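Side-chain contacts in cellulose hydrolase (Bacillus licheniformis, PDB 4YZT), which hydrolyses internal beta-1,4-glucosidic bonds of cellulose, binding the glucan chain in the cleft of a family 5 barrel domain: residues A[58-63]-A[69-74]; A[229-234]-A[284-289]; A[303-308]-A[316-321]. One frame throughout, in Å; residues are numbered along the deposited sequence.

Contact 1. Residues A[58-63]-A[69-74]; sequences HTFDDI and KSVRIP
V71 splits its two methyls between two side chains of the preceding helix: CG1 meets I63 and CG2 meets F60. This is the helix-to-second-strand interface of a beta-alpha-beta unit in the (beta/alpha)8 barrel, strand 34-36 leading through helix 57-66 to strand 70-73. F60 and I63 are three residues apart, so they come up on neighbouring parts of the helix side that looks at the barrel wall, and the beta-branched V71 can reach both at once. I63 leaves the helix toward the strand. With chi1 at -61° its CG2 lies anti to the backbone N, and this methyl approaches CG1 of V71 at 4.2 Å. F60 starts out along the flank of the helix, and its ring brings the far end back: CE1 lies 4.4 Å from CG2 of V71. The methyl comes to the ring obliquely. These are loose van der Waals contacts, suited to a buried interface made wholly of hydrocarbon. The next helix, 91-105, closes in beside them, with V100, W103 and A104 against the F60 ring and A104 also against V71. The alternation of the strand explains the choice of residues. V71 faces the helix layer and is apolar, whereas R72 turns to the barrel interior, where it forms salt bridges with E158 and E271. I73 returns to the outer side, and although its CB does not aim at the helix, its chain bends closer, leaving CD1 4.6 Å from CZ of F60.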
# COMPACT_ATOMS: atom_id res chain seq x y z
N HIS A 58 8.32 -11.08 -17.64
CA HIS A 58 9.54 -10.74 -16.91
C HIS A 58 9.26 -9.98 -15.62
O HIS A 58 10.13 -9.89 -14.76
CB HIS A 58 10.51 -9.93 -17.80
CG HIS A 58 10.02 -8.57 -18.18
ND1 HIS A 58 9.83 -8.20 -19.50
CD2 HIS A 58 9.70 -7.49 -17.43
CE1 HIS A 58 9.40 -6.94 -19.54
NE2 HIS A 58 9.31 -6.50 -18.30
N THR A 59 8.04 -9.48 -15.46
CA THR A 59 7.68 -8.84 -14.21
C THR A 59 7.76 -9.86 -13.07
O THR A 59 8.17 -9.51 -11.95
CB THR A 59 6.28 -8.19 -14.31
OG1 THR A 59 6.35 -7.12 -15.26
CG2 THR A 59 5.82 -7.65 -12.97
N PHE A 60 7.41 -11.12 -13.34
CA PHE A 60 7.51 -12.13 -12.29
C PHE A 60 8.96 -12.46 -11.94
O PHE A 60 9.27 -12.77 -10.79
CB PHE A 60 6.72 -13.38 -12.69
CG PHE A 60 5.23 -13.16 -12.66
CD1 PHE A 60 4.56 -13.12 -11.46
CD2 PHE A 60 4.52 -12.93 -13.84
CE1 PHE A 60 3.19 -12.87 -11.39
CE2 PHE A 60 3.14 -12.69 -13.79
CZ PHE A 60 2.47 -12.67 -12.57
N ASP A 61 9.84 -12.37 -12.93
CA ASP A 61 11.26 -12.52 -12.67
C ASP A 61 11.76 -11.37 -11.79
O ASP A 61 12.62 -11.58 -10.94
CB ASP A 61 12.04 -12.58 -13.98
CG ASP A 61 11.80 -13.87 -14.73
OD1 ASP A 61 11.86 -14.96 -14.12
OD2 ASP A 61 11.54 -13.77 -15.94
N ASP A 62 11.21 -10.18 -12.01
CA ASP A 62 11.60 -9.00 -11.25
C ASP A 62 11.15 -9.14 -9.80
O ASP A 62 11.86 -8.75 -8.87
CB ASP A 62 11.00 -7.72 -11.88
CG ASP A 62 11.66 -7.34 -13.21
OD1 ASP A 62 12.78 -7.79 -13.48
OD2 ASP A 62 11.04 -6.58 -14.00
N ILE A 63 9.96 -9.71 -9.59
CA ILE A 63 9.45 -9.87 -8.23
C ILE A 63 10.24 -10.97 -7.53
O ILE A 63 10.50 -10.90 -6.32
CB ILE A 63 7.96 -10.19 -8.24
CG1 ILE A 63 7.21 -9.03 -8.91
CG2 ILE A 63 7.45 -10.37 -6.83
CD1 ILE A 63 7.38 -7.69 -8.17
N LYS A 69 8.31 -14.31 -1.57
CA LYS A 69 8.09 -15.75 -1.63
C LYS A 69 6.72 -16.10 -2.22
O LYS A 69 6.48 -17.22 -2.68
CB LYS A 69 8.23 -16.39 -0.25
CG LYS A 69 9.64 -16.35 0.31
CD LYS A 69 9.70 -17.14 1.60
CE LYS A 69 11.05 -17.05 2.28
NZ LYS A 69 11.03 -17.79 3.58
N SER A 70 5.79 -15.15 -2.20
CA SER A 70 4.46 -15.43 -2.71
C SER A 70 3.89 -14.23 -3.48
O SER A 70 4.32 -13.10 -3.27
CB SER A 70 3.51 -15.83 -1.58
OG SER A 70 3.37 -14.79 -0.63
N VAL A 71 2.96 -14.51 -4.39
CA VAL A 71 2.26 -13.46 -5.10
C VAL A 71 0.76 -13.72 -5.06
O VAL A 71 0.30 -14.86 -5.09
CB VAL A 71 2.72 -13.32 -6.59
CG1 VAL A 71 4.24 -13.09 -6.65
CG2 VAL A 71 2.34 -14.54 -7.41
N ARG A 72 0.00 -12.64 -4.96
CA ARG A 72 -1.45 -12.69 -5.08
C ARG A 72 -1.85 -12.12 -6.42
O ARG A 72 -1.42 -11.04 -6.79
CB ARG A 72 -2.12 -11.91 -3.94
CG ARG A 72 -3.64 -11.82 -4.00
CD ARG A 72 -4.12 -11.44 -2.61
NE ARG A 72 -5.57 -11.34 -2.39
CZ ARG A 72 -6.28 -10.22 -2.42
NH1 ARG A 72 -5.72 -9.06 -2.77
NH2 ARG A 72 -7.59 -10.25 -2.13
N ILE A 73 -2.67 -12.87 -7.15
CA ILE A 73 -3.11 -12.45 -8.48
C ILE A 73 -4.61 -12.21 -8.46
O ILE A 73 -5.40 -13.13 -8.66
CB ILE A 73 -2.75 -13.51 -9.57
CG1 ILE A 73 -1.25 -13.82 -9.56
CG2 ILE A 73 -3.17 -13.04 -10.96
CD1 ILE A 73 -0.86 -15.03 -10.39
N PRO A 74 -5.00 -10.96 -8.17
CA PRO A 74 -6.44 -10.66 -8.19
C PRO A 74 -6.98 -10.74 -9.60
O PRO A 74 -6.34 -10.26 -10.53
CB PRO A 74 -6.52 -9.23 -7.61
CG PRO A 74 -5.18 -8.67 -7.73
CD PRO A 74 -4.20 -9.83 -7.68

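Contact 2. Residues A[229-234]-A[284-289]; sequences DYVSNW and WLYHDT
Y230 lays the CE2 side of its ring against the CD2 side of Y286, the two phenols running past each other in opposite directions. The pair joins two parts of the (beta/alpha)8 barrel: the short helix 228-231, in the connection after strand 218-224, and the long outer helix 280-296. The rings are 5.5 Å apart between centroids with their planes at 47°, an oblique meeting that is neither stack nor T-shape. Closest are CE2 of Y230 and CD2 of Y286, at 3.7 Å. Y286 leaves its helix with CG anti to the backbone N, chi1 -176°, which carries the ring outward to the short helix and lets its far end reach V231, whose CG1 rests 3.9 Å from CZ. Tyrosine suits this place because it is flat and apolar along its length yet polar at the tip: its OH is hydrogen-bonded to the backbone O of S226, and W240 meets its ring edge-to-face. Were Y286 an alanine, the S226 carbonyl would probably lose this donor and a gap would open beside Y230, V231 and W240. The short helix ends in a Schellman motif: N233 takes a positive phi of 48°, with W234 N bonded to D229 O at 2.8 Å and N233 N to Y230 O. One turn beyond L285 in the long helix, T289 turns its hydroxyl back on the backbone, and L285 O accepts from both T289 N and T289 OG1, which arrive from opposite faces of the carbonyl plane, the OG1 bond being 2.6 Å long.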
# COMPACT_ATOMS: atom_id res chain seq x y z
N ASP A 229 -6.56 7.21 7.28
CA ASP A 229 -6.21 8.57 6.87
C ASP A 229 -4.69 8.79 6.85
O ASP A 229 -4.20 9.68 6.16
CB ASP A 229 -6.92 9.63 7.73
CG ASP A 229 -6.96 9.29 9.22
OD1 ASP A 229 -6.75 8.12 9.61
OD2 ASP A 229 -7.20 10.23 10.00
N TYR A 230 -3.92 7.95 7.55
CA TYR A 230 -2.48 8.01 7.39
C TYR A 230 -2.07 7.32 6.08
O TYR A 230 -1.31 7.89 5.28
CB TYR A 230 -1.70 7.39 8.57
CG TYR A 230 -0.28 7.11 8.12
CD1 TYR A 230 0.59 8.16 7.79
CD2 TYR A 230 0.16 5.80 7.92
CE1 TYR A 230 1.87 7.92 7.32
CE2 TYR A 230 1.45 5.54 7.43
CZ TYR A 230 2.29 6.60 7.14
OH TYR A 230 3.56 6.36 6.65
N VAL A 231 -2.55 6.09 5.85
CA VAL A 231 -2.06 5.35 4.69
C VAL A 231 -2.48 6.04 3.40
O VAL A 231 -1.74 5.99 2.41
CB VAL A 231 -2.52 3.85 4.69
CG1 VAL A 231 -2.03 3.15 5.95
CG2 VAL A 231 -4.01 3.72 4.55
N SER A 232 -3.61 6.74 3.43
CA SER A 232 -4.12 7.44 2.24
C SER A 232 -3.79 8.94 2.19
O SER A 232 -4.16 9.64 1.22
CB SER A 232 -5.64 7.28 2.14
OG SER A 232 -6.00 5.91 2.07
N ASN A 233 -3.10 9.42 3.21
CA ASN A 233 -2.87 10.87 3.42
C ASN A 233 -4.17 11.65 3.27
O ASN A 233 -4.32 12.48 2.38
CB ASN A 233 -1.80 11.41 2.45
CG ASN A 233 -1.43 12.85 2.76
OD1 ASN A 233 -1.76 13.38 3.83
ND2 ASN A 233 -0.75 13.50 1.83
N TRP A 234 -5.12 11.34 4.14
CA TRP A 234 -6.36 12.11 4.22
C TRP A 234 -6.28 13.11 5.38
O TRP A 234 -5.66 12.84 6.40
CB TRP A 234 -7.56 11.17 4.44
CG TRP A 234 -8.07 10.48 3.19
CD1 TRP A 234 -7.42 10.31 2.01
CD2 TRP A 234 -9.37 9.89 3.03
NE1 TRP A 234 -8.23 9.64 1.12
CE2 TRP A 234 -9.43 9.38 1.72
CE3 TRP A 234 -10.49 9.76 3.86
CZ2 TRP A 234 -10.57 8.73 1.22
CZ3 TRP A 234 -11.61 9.12 3.37
CH2 TRP A 234 -11.64 8.61 2.06
N TRP A 284 8.63 4.12 6.23
CA TRP A 284 9.56 3.03 6.54
C TRP A 284 9.21 2.41 7.89
O TRP A 284 9.12 1.19 8.02
CB TRP A 284 11.01 3.54 6.54
CG TRP A 284 11.48 4.01 5.17
CD1 TRP A 284 10.80 3.90 3.99
CD2 TRP A 284 12.72 4.65 4.86
NE1 TRP A 284 11.54 4.43 2.97
CE2 TRP A 284 12.72 4.91 3.47
CE3 TRP A 284 13.83 5.04 5.62
CZ2 TRP A 284 13.80 5.53 2.82
CZ3 TRP A 284 14.91 5.67 4.97
CH2 TRP A 284 14.88 5.91 3.59
N LEU A 285 8.99 3.26 8.89
CA LEU A 285 8.59 2.81 10.23
C LEU A 285 7.27 2.01 10.21
O LEU A 285 7.13 1.01 10.91
CB LEU A 285 8.46 4.00 11.17
CG LEU A 285 8.15 3.69 12.64
CD1 LEU A 285 9.29 2.85 13.25
CD2 LEU A 285 7.96 4.97 13.42
N TYR A 286 6.30 2.48 9.44
CA TYR A 286 5.01 1.80 9.33
C TYR A 286 5.19 0.39 8.76
O TYR A 286 4.68 -0.60 9.31
CB TYR A 286 4.05 2.61 8.46
CG TYR A 286 2.66 2.02 8.37
CD1 TYR A 286 2.35 1.09 7.38
CD2 TYR A 286 1.66 2.36 9.28
CE1 TYR A 286 1.08 0.53 7.30
CE2 TYR A 286 0.40 1.81 9.19
CZ TYR A 286 0.12 0.89 8.21
OH TYR A 286 -1.14 0.34 8.13
N HIS A 287 5.93 0.28 7.66
CA HIS A 287 6.09 -1.02 7.03
C HIS A 287 6.89 -1.98 7.91
O HIS A 287 6.50 -3.14 8.09
CB HIS A 287 6.72 -0.88 5.65
CG HIS A 287 5.76 -0.42 4.59
ND1 HIS A 287 5.41 0.91 4.43
CD2 HIS A 287 5.07 -1.11 3.66
CE1 HIS A 287 4.55 1.02 3.43
NE2 HIS A 287 4.32 -0.19 2.95
N ASP A 288 7.99 -1.52 8.49
CA ASP A 288 8.78 -2.38 9.35
C ASP A 288 7.98 -2.85 10.56
O ASP A 288 8.03 -4.02 10.94
CB ASP A 288 10.05 -1.68 9.84
CG ASP A 288 10.87 -2.56 10.78
OD1 ASP A 288 11.53 -3.51 10.29
OD2 ASP A 288 10.83 -2.33 12.00
N THR A 289 7.23 -1.93 11.15
CA THR A 289 6.46 -2.25 12.35
C THR A 289 5.36 -3.25 12.03
O THR A 289 5.22 -4.26 12.72
CB THR A 289 5.84 -0.99 12.99
OG1 THR A 289 6.89 -0.06 13.31
CG2 THR A 289 5.08 -1.34 14.26

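Contact 3. Residues A[303-308]-A[316-321]; sequences WWDNGN and RQWRDP. With BGC (beta-D-glucopyranose), chain B; BGC (beta-D-glucopyranose), chain C.
The aromatic part of this contact is a meeting of two indoles rim to rim. W303 and W318 lie almost in parallel planes, 6° apart, neither over the other's face, and touch through their CZ3 atoms at 3.6 Å. With the CA atoms of W303 and W318 13.4 Å apart, a long, flat side chain from each backbone suits the span.

The polar part belongs to R319. Its chain is extended from CG to NE and carries the guanidinium to the loop, where NH1 and NH2 both give weak bonds, each 3.1 Å long, to G307 O, which lies at the guanidinium edge near its plane. N308 O sits over one guanidinium face, 3.0 Å above the plane, without bonding to it. The loop is held in shape by two successive Asx turns: G307 N bonds to D305 OD1, and N308 N to N306 OD1 at 2.8 Å. G307 has a phi of 101°, at which a side chain would be jammed against the preceding carbonyl.

The same loop binds sugar. W304 NE1 bonds to O2 of the chain B glucose at 3.0 Å, near the indole plane, while one ring face lies under C3 of the chain C glucose. N306 ND2 reaches O3 of the chain B glucose at 3.1 Å and adds a weak bond to O2. An indole offers both a flat face and an N-H, which suits a pyranose.

In the fold, W303 ends strand 299-303, the last of the barrel, and its ring stacks with Y272 and packs on V323 and V327 of helix 321-330. W318, from the hairpin of strands 311-312 and 317-318, lies against A66 of helix 57-66 and makes a cation-pi contact with K324, while D320 N-caps helix 321-330.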
# COMPACT_ATOMS: atom_id res chain seq x y z
N TRP A 303 1.74 -7.59 0.29
CA TRP A 303 1.82 -6.13 0.07
C TRP A 303 0.94 -5.68 -1.09
O TRP A 303 1.02 -6.25 -2.19
CB TRP A 303 3.29 -5.77 -0.21
CG TRP A 303 3.76 -4.37 0.03
CD1 TRP A 303 3.11 -3.35 0.68
CD2 TRP A 303 5.03 -3.84 -0.37
NE1 TRP A 303 3.91 -2.22 0.70
CE2 TRP A 303 5.10 -2.50 0.07
CE3 TRP A 303 6.13 -4.38 -1.05
CZ2 TRP A 303 6.21 -1.69 -0.17
CZ3 TRP A 303 7.23 -3.57 -1.28
CH2 TRP A 303 7.26 -2.24 -0.85
N TRP A 304 0.10 -4.67 -0.87
CA TRP A 304 -0.71 -4.14 -1.98
C TRP A 304 0.08 -3.17 -2.82
O TRP A 304 0.56 -2.13 -2.34
CB TRP A 304 -2.00 -3.47 -1.49
CG TRP A 304 -2.83 -2.96 -2.65
CD1 TRP A 304 -3.04 -1.66 -3.02
CD2 TRP A 304 -3.54 -3.76 -3.61
NE1 TRP A 304 -3.83 -1.60 -4.16
CE2 TRP A 304 -4.15 -2.88 -4.53
CE3 TRP A 304 -3.72 -5.14 -3.78
CZ2 TRP A 304 -4.94 -3.34 -5.60
CZ3 TRP A 304 -4.50 -5.59 -4.83
CH2 TRP A 304 -5.09 -4.69 -5.73
N ASP A 305 0.21 -3.52 -4.09
CA ASP A 305 0.91 -2.69 -5.06
C ASP A 305 0.02 -2.53 -6.29
O ASP A 305 -0.16 -3.48 -7.06
CB ASP A 305 2.26 -3.33 -5.39
CG ASP A 305 3.13 -2.45 -6.28
OD1 ASP A 305 2.64 -1.41 -6.77
OD2 ASP A 305 4.32 -2.80 -6.48
N ASN A 306 -0.55 -1.35 -6.48
CA ASN A 306 -1.42 -1.15 -7.63
C ASN A 306 -0.68 -0.78 -8.92
O ASN A 306 -1.30 -0.50 -9.94
CB ASN A 306 -2.50 -0.10 -7.33
CG ASN A 306 -1.95 1.32 -7.18
OD1 ASN A 306 -0.75 1.56 -7.32
ND2 ASN A 306 -2.84 2.26 -6.89
N GLY A 307 0.66 -0.77 -8.86
CA GLY A 307 1.46 -0.46 -10.03
C GLY A 307 1.98 0.96 -10.03
O GLY A 307 2.91 1.30 -10.76
N ASN A 308 1.38 1.80 -9.19
CA ASN A 308 1.79 3.19 -9.06
C ASN A 308 2.58 3.48 -7.80
O ASN A 308 3.38 4.43 -7.78
CB ASN A 308 0.56 4.12 -9.08
CG ASN A 308 -0.01 4.29 -10.46
OD1 ASN A 308 0.71 4.17 -11.46
ND2 ASN A 308 -1.31 4.58 -10.53
N ARG A 316 11.28 -1.26 -14.42
CA ARG A 316 11.76 -2.45 -13.74
C ARG A 316 12.61 -2.08 -12.53
O ARG A 316 13.68 -2.65 -12.30
CB ARG A 316 12.52 -3.35 -14.70
CG ARG A 316 11.74 -3.64 -15.98
CD ARG A 316 12.45 -4.64 -16.88
NE ARG A 316 12.63 -5.94 -16.23
CZ ARG A 316 13.17 -6.99 -16.83
NH1 ARG A 316 13.58 -6.89 -18.09
NH2 ARG A 316 13.31 -8.13 -16.18
N GLN A 317 12.13 -1.11 -11.77
CA GLN A 317 12.80 -0.62 -10.57
C GLN A 317 11.78 -0.25 -9.51
O GLN A 317 10.64 0.07 -9.82
CB GLN A 317 13.69 0.58 -10.89
CG GLN A 317 14.90 0.24 -11.74
CD GLN A 317 15.59 1.46 -12.31
OE1 GLN A 317 15.11 2.59 -12.15
NE2 GLN A 317 16.71 1.26 -12.99
N TRP A 318 12.18 -0.30 -8.25
CA TRP A 318 11.30 0.09 -7.15
C TRP A 318 11.38 1.60 -6.90
O TRP A 318 12.47 2.14 -6.84
CB TRP A 318 11.66 -0.69 -5.90
CG TRP A 318 11.40 -2.15 -6.09
CD1 TRP A 318 12.21 -3.05 -6.71
CD2 TRP A 318 10.24 -2.87 -5.69
NE1 TRP A 318 11.63 -4.30 -6.72
CE2 TRP A 318 10.42 -4.22 -6.08
CE3 TRP A 318 9.05 -2.51 -5.03
CZ2 TRP A 318 9.46 -5.20 -5.84
CZ3 TRP A 318 8.11 -3.50 -4.77
CH2 TRP A 318 8.32 -4.82 -5.19
N ARG A 319 10.23 2.26 -6.76
CA ARG A 319 10.21 3.71 -6.57
C ARG A 319 10.80 4.12 -5.22
O ARG A 319 11.31 5.23 -5.05
CB ARG A 319 8.77 4.24 -6.70
CG ARG A 319 8.20 4.15 -8.11
CD ARG A 319 6.74 4.60 -8.14
NE ARG A 319 6.17 4.52 -9.49
CZ ARG A 319 5.54 3.45 -9.97
NH1 ARG A 319 5.38 2.37 -9.21
NH2 ARG A 319 5.05 3.47 -11.20
N ASP A 320 10.70 3.22 -4.25
CA ASP A 320 11.31 3.40 -2.93
C ASP A 320 12.02 2.09 -2.60
O ASP A 320 11.39 1.16 -2.09
CB ASP A 320 10.26 3.75 -1.88
CG ASP A 320 10.85 4.00 -0.49
OD1 ASP A 320 12.04 3.70 -0.28
OD2 ASP A 320 10.12 4.50 0.38
N PRO A 321 13.31 1.99 -2.92
CA PRO A 321 13.98 0.70 -2.76
C PRO A 321 14.16 0.31 -1.30
O PRO A 321 14.21 -0.87 -0.99
CB PRO A 321 15.34 0.93 -3.42
CG PRO A 321 15.13 2.10 -4.31
CD PRO A 321 14.15 2.96 -3.64
C2 BGC B . -6.47 0.36 -6.00
C3 BGC B . -6.96 1.52 -6.81
C4 BGC B . -8.14 1.12 -7.63
C5 BGC B . -9.24 0.55 -6.76
C6 BGC B . -10.39 0.10 -7.62
C1 BGC B . -7.58 -0.20 -5.15
O2 BGC B . -5.36 0.73 -5.16
O3 BGC B . -5.86 2.02 -7.63
O4 BGC B . -8.73 2.26 -8.38
O5 BGC B . -8.75 -0.60 -5.96
O6 BGC B . -11.51 -0.25 -6.80
C2 BGC C . -9.22 -3.76 -2.56
C3 BGC C . -8.24 -3.23 -3.55
C4 BGC C . -8.10 -1.78 -3.45
C5 BGC C . -7.67 -1.42 -2.02
C6 BGC C . -7.39 0.03 -1.76
C1 BGC C . -8.70 -3.28 -1.23
O1 BGC C . -9.19 -3.93 -0.10
O2 BGC C . -9.22 -5.22 -2.52
O3 BGC C . -8.57 -3.65 -4.95
O4 BGC C . -7.11 -1.33 -4.44
O5 BGC C . -8.76 -1.84 -1.13
O6 BGC C . -8.61 0.73 -1.88

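Overall arrangement
Along the chain the contacts follow one another without interleaving, and all three belong to the (beta/alpha)8 barrel and its connections. Contact 3 lies between the others, its centre about 12 Å from that of contact 1 and about 15 Å from that of contact 2, whereas contacts 1 and 2 are about 23 Å apart, centre to centre, and do not touch. R316 links contact 3 to helix 57-66 by a salt bridge with D62, and D320 probably accepts a hydrogen bond from W284 of helix 280-296. The glucan-binding loop after the last strand is thus joined to early and late helices of the barrel, which closes between strands 34-36 and 299-303.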